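Local atomic coordinates of sensor protein (Thermotoga maritima, PDB entry 3A0S), a protein that probably acts as a sensor histidine kinase that passes phosphate from ATP to a protein histidine, represented here by its PAS domain. Residues V53-L62 with N73-N81. Numbering follows the deposited sequence. Where two conformers were deposited one is given.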
# COMPACT_ATOMS: atom_id res chain seq x y z
N VAL A 53 -3.52 -6.01 8.50
CA VAL A 53 -2.09 -6.27 8.68
C VAL A 53 -1.49 -5.41 9.80
O VAL A 53 -0.72 -5.88 10.63
CB VAL A 53 -1.35 -5.99 7.34
CG1 VAL A 53 0.16 -5.89 7.55
CG2 VAL A 53 -1.73 -7.07 6.31
N PHE A 54 -1.83 -4.12 9.81
CA PHE A 54 -1.35 -3.23 10.84
C PHE A 54 -1.81 -3.69 12.23
O PHE A 54 -0.99 -3.87 13.13
CB PHE A 54 -1.82 -1.81 10.55
CG PHE A 54 -1.28 -0.77 11.50
CD1 PHE A 54 -0.02 -0.20 11.29
CD2 PHE A 54 -2.02 -0.38 12.61
CE1 PHE A 54 0.46 0.77 12.19
CE2 PHE A 54 -1.52 0.58 13.51
CZ PHE A 54 -0.28 1.14 13.30
N GLU A 55 -3.12 -3.93 12.38
CA GLU A 55 -3.68 -4.39 13.67
C GLU A 55 -3.08 -5.71 14.16
O GLU A 55 -2.94 -5.93 15.37
CB GLU A 55 -5.18 -4.57 13.54
CG GLU A 55 -5.97 -3.28 13.47
CD GLU A 55 -7.47 -3.52 13.56
OE1 GLU A 55 -7.88 -4.43 14.32
OE2 GLU A 55 -8.24 -2.82 12.87
N ASN A 56 -2.75 -6.61 13.24
CA ASN A 56 -2.16 -7.89 13.61
C ASN A 56 -0.63 -7.88 13.71
O ASN A 56 -0.03 -8.88 14.12
CB ASN A 56 -2.69 -9.00 12.69
CG ASN A 56 -4.17 -9.28 12.92
OD1 ASN A 56 -4.57 -9.70 14.01
ND2 ASN A 56 -4.98 -9.05 11.90
N LYS A 57 -0.00 -6.76 13.35
CA LYS A 57 1.46 -6.58 13.42
C LYS A 57 2.25 -7.66 12.67
O LYS A 57 3.39 -7.95 13.04
CB LYS A 57 1.97 -6.56 14.87
CG LYS A 57 1.07 -5.94 15.90
CD LYS A 57 1.79 -6.02 17.24
CE LYS A 57 0.87 -5.72 18.37
NZ LYS A 57 1.65 -5.54 19.64
N GLU A 58 1.64 -8.26 11.65
CA GLU A 58 2.28 -9.33 10.89
C GLU A 58 2.17 -9.06 9.38
O GLU A 58 1.10 -8.69 8.92
CB GLU A 58 1.68 -10.69 11.23
CG GLU A 58 2.37 -11.41 12.40
CD GLU A 58 3.80 -11.85 12.07
OE1 GLU A 58 3.97 -12.73 11.19
OE2 GLU A 58 4.74 -11.33 12.71
N PRO A 59 3.27 -9.27 8.63
CA PRO A 59 3.15 -9.10 7.19
C PRO A 59 2.28 -10.16 6.52
O PRO A 59 2.08 -11.26 7.06
CB PRO A 59 4.60 -9.17 6.70
CG PRO A 59 5.29 -10.02 7.73
CD PRO A 59 4.64 -9.63 9.02
N VAL A 60 1.75 -9.80 5.36
CA VAL A 60 0.88 -10.67 4.58
C VAL A 60 1.34 -10.60 3.13
O VAL A 60 1.58 -9.53 2.58
CB VAL A 60 -0.60 -10.23 4.68
CG1 VAL A 60 -1.44 -10.82 3.57
CG2 VAL A 60 -1.19 -10.59 6.04
N PHE A 61 1.44 -11.77 2.50
CA PHE A 61 1.71 -11.85 1.08
C PHE A 61 0.49 -12.43 0.39
O PHE A 61 0.01 -13.52 0.76
CB PHE A 61 2.97 -12.68 0.83
CG PHE A 61 3.27 -12.92 -0.63
CD1 PHE A 61 3.96 -11.96 -1.38
CD2 PHE A 61 2.86 -14.09 -1.26
CE1 PHE A 61 4.23 -12.18 -2.75
CE2 PHE A 61 3.12 -14.31 -2.62
CZ PHE A 61 3.80 -13.35 -3.36
N LEU A 62 -0.02 -11.72 -0.59
CA LEU A 62 -1.09 -12.25 -1.41
C LEU A 62 -0.56 -12.45 -2.82
O LEU A 62 0.18 -11.62 -3.36
CB LEU A 62 -2.28 -11.29 -1.44
CG LEU A 62 -2.91 -10.71 -0.17
CD1 LEU A 62 -3.94 -9.70 -0.59
CD2 LEU A 62 -3.55 -11.78 0.73
N ASN A 73 1.20 -10.08 -7.42
CA ASN A 73 1.64 -10.33 -6.04
C ASN A 73 1.48 -9.00 -5.27
O ASN A 73 1.86 -7.94 -5.76
CB ASN A 73 3.12 -10.64 -5.98
CG ASN A 73 3.52 -11.94 -6.66
OD1 ASN A 73 2.69 -12.78 -7.00
ND2 ASN A 73 4.83 -12.10 -6.83
N ILE A 74 0.95 -9.06 -4.07
CA ILE A 74 0.92 -7.88 -3.21
C ILE A 74 1.46 -8.24 -1.83
O ILE A 74 0.99 -9.18 -1.19
CB ILE A 74 -0.49 -7.26 -3.11
CG1 ILE A 74 -1.07 -6.99 -4.51
CG2 ILE A 74 -0.47 -5.98 -2.26
CD1 ILE A 74 -2.42 -6.28 -4.52
N ARG A 75 2.47 -7.49 -1.36
CA ARG A 75 2.97 -7.72 -0.00
C ARG A 75 2.60 -6.52 0.83
O ARG A 75 2.67 -5.38 0.38
CB ARG A 75 4.50 -7.87 -0.01
CG ARG A 75 5.14 -8.11 1.37
CD ARG A 75 6.63 -8.43 1.25
NE ARG A 75 7.39 -7.31 0.67
CZ ARG A 75 8.34 -7.44 -0.25
NH1 ARG A 75 8.67 -8.63 -0.73
NH2 ARG A 75 8.97 -6.36 -0.70
N PHE A 76 2.20 -6.79 2.07
CA PHE A 76 1.89 -5.77 3.06
C PHE A 76 2.82 -5.95 4.23
O PHE A 76 2.82 -7.00 4.89
CB PHE A 76 0.46 -5.94 3.56
CG PHE A 76 -0.60 -5.87 2.50
CD1 PHE A 76 -0.88 -6.95 1.66
CD2 PHE A 76 -1.35 -4.72 2.38
CE1 PHE A 76 -1.90 -6.86 0.72
CE2 PHE A 76 -2.35 -4.62 1.45
CZ PHE A 76 -2.65 -5.68 0.62
N SER A 77 3.60 -4.91 4.52
CA SER A 77 4.61 -5.00 5.58
C SER A 77 4.46 -3.88 6.60
O SER A 77 4.78 -2.75 6.31
CB SER A 77 5.99 -4.86 4.95
OG SER A 77 6.19 -5.81 3.89
N PRO A 78 4.04 -4.23 7.84
CA PRO A 78 3.98 -3.20 8.90
C PRO A 78 5.41 -2.77 9.24
O PRO A 78 6.35 -3.57 9.13
CB PRO A 78 3.32 -3.93 10.07
CG PRO A 78 3.59 -5.36 9.81
CD PRO A 78 3.70 -5.57 8.34
N PHE A 79 5.60 -1.52 9.62
CA PHE A 79 6.95 -1.10 10.04
C PHE A 79 6.87 -0.18 11.25
O PHE A 79 5.81 0.40 11.51
CB PHE A 79 7.67 -0.39 8.89
CG PHE A 79 7.00 0.91 8.45
CD1 PHE A 79 5.99 0.90 7.50
CD2 PHE A 79 7.39 2.13 9.01
CE1 PHE A 79 5.36 2.09 7.12
CE2 PHE A 79 6.78 3.32 8.62
CZ PHE A 79 5.77 3.29 7.68
N ARG A 80 7.98 -0.13 11.99
CA ARG A 80 8.12 0.77 13.14
C ARG A 80 9.10 1.88 12.84
O ARG A 80 10.01 1.72 12.03
CB ARG A 80 8.60 -0.00 14.37
CG ARG A 80 7.59 -0.99 14.92
CD ARG A 80 8.09 -1.72 16.17
NE ARG A 80 7.09 -2.73 16.54
CZ ARG A 80 6.06 -2.52 17.35
NH1 ARG A 80 5.88 -1.37 17.99
NH2 ARG A 80 5.20 -3.51 17.55
N ASN A 81 8.94 3.01 13.52
CA ASN A 81 9.96 4.04 13.51
C ASN A 81 11.11 3.61 14.42
O ASN A 81 10.88 3.17 15.53
CB ASN A 81 9.36 5.37 13.98
CG ASN A 81 10.38 6.48 14.05
OD1 ASN A 81 11.16 6.57 15.00
ND2 ASN A 81 10.37 7.36 13.05
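Phe76 packs with its CB against Val53, in the last turn of helix 44-56, and with its CE1 against Leu62, on the outermost strand 60-67. Its CG stands anti to the carbonyl carbon (chi1 -59°), which swings the ring along its own strand toward the Leu62/Ile74 end, so that the CD1-CE1 edge faces strand 60-67 and CE1 meets Leu62 CD1 at 3.7 Å. Val53 splits its two methyls: CG2 meets Phe76 CB at 3.7 Å, while CG1 rests on Pro78 CD at 3.6 Å. Ile46, Val49 and Ala50 of the same helix also touch the Phe76 side chain, so this residue joins helix to sheet in the PAS fold. Pro78 continues the apolar seam at the turn, its CG lying against the Lys57-Glu58 peptide where a Schellman motif with positive phi at Lys57 ends the helix.

Strands 60-67 and 70-80 form an antiparallel hairpin. Val60 and Phe76 bond reciprocally through their backbones, as do Leu62 and Ile74, where Leu62 N reaches Ile74 O at 2.8 Å in a nearly straight bond (177°). Between these pairs, Phe61 and Arg75 make the non-hydrogen-bonded pair, with side chains on the other face from Phe76. Phe61 extends its ring toward Asn73, bringing CZ to 3.6 Å from Asn73 CG, with ring and amide planes 62° apart; Asn73 ND2 lies at the ring edge, in its plane. Asn73 OD1 bonds a tetraethylene glycol, probably from the crystallisation liquor. An alanine at Asn73 would keep CB beside Phe61 CE1 but lose the amide, and is likely to leave CZ less supported. At the far end Arg80, bonded through NH1 to Gln85 O, has NH2 4.6 Å from Lys57 NZ, a like-charged approach. Cohesion across the contact therefore comes from backbone bonding and apolar packing, without a salt bridge.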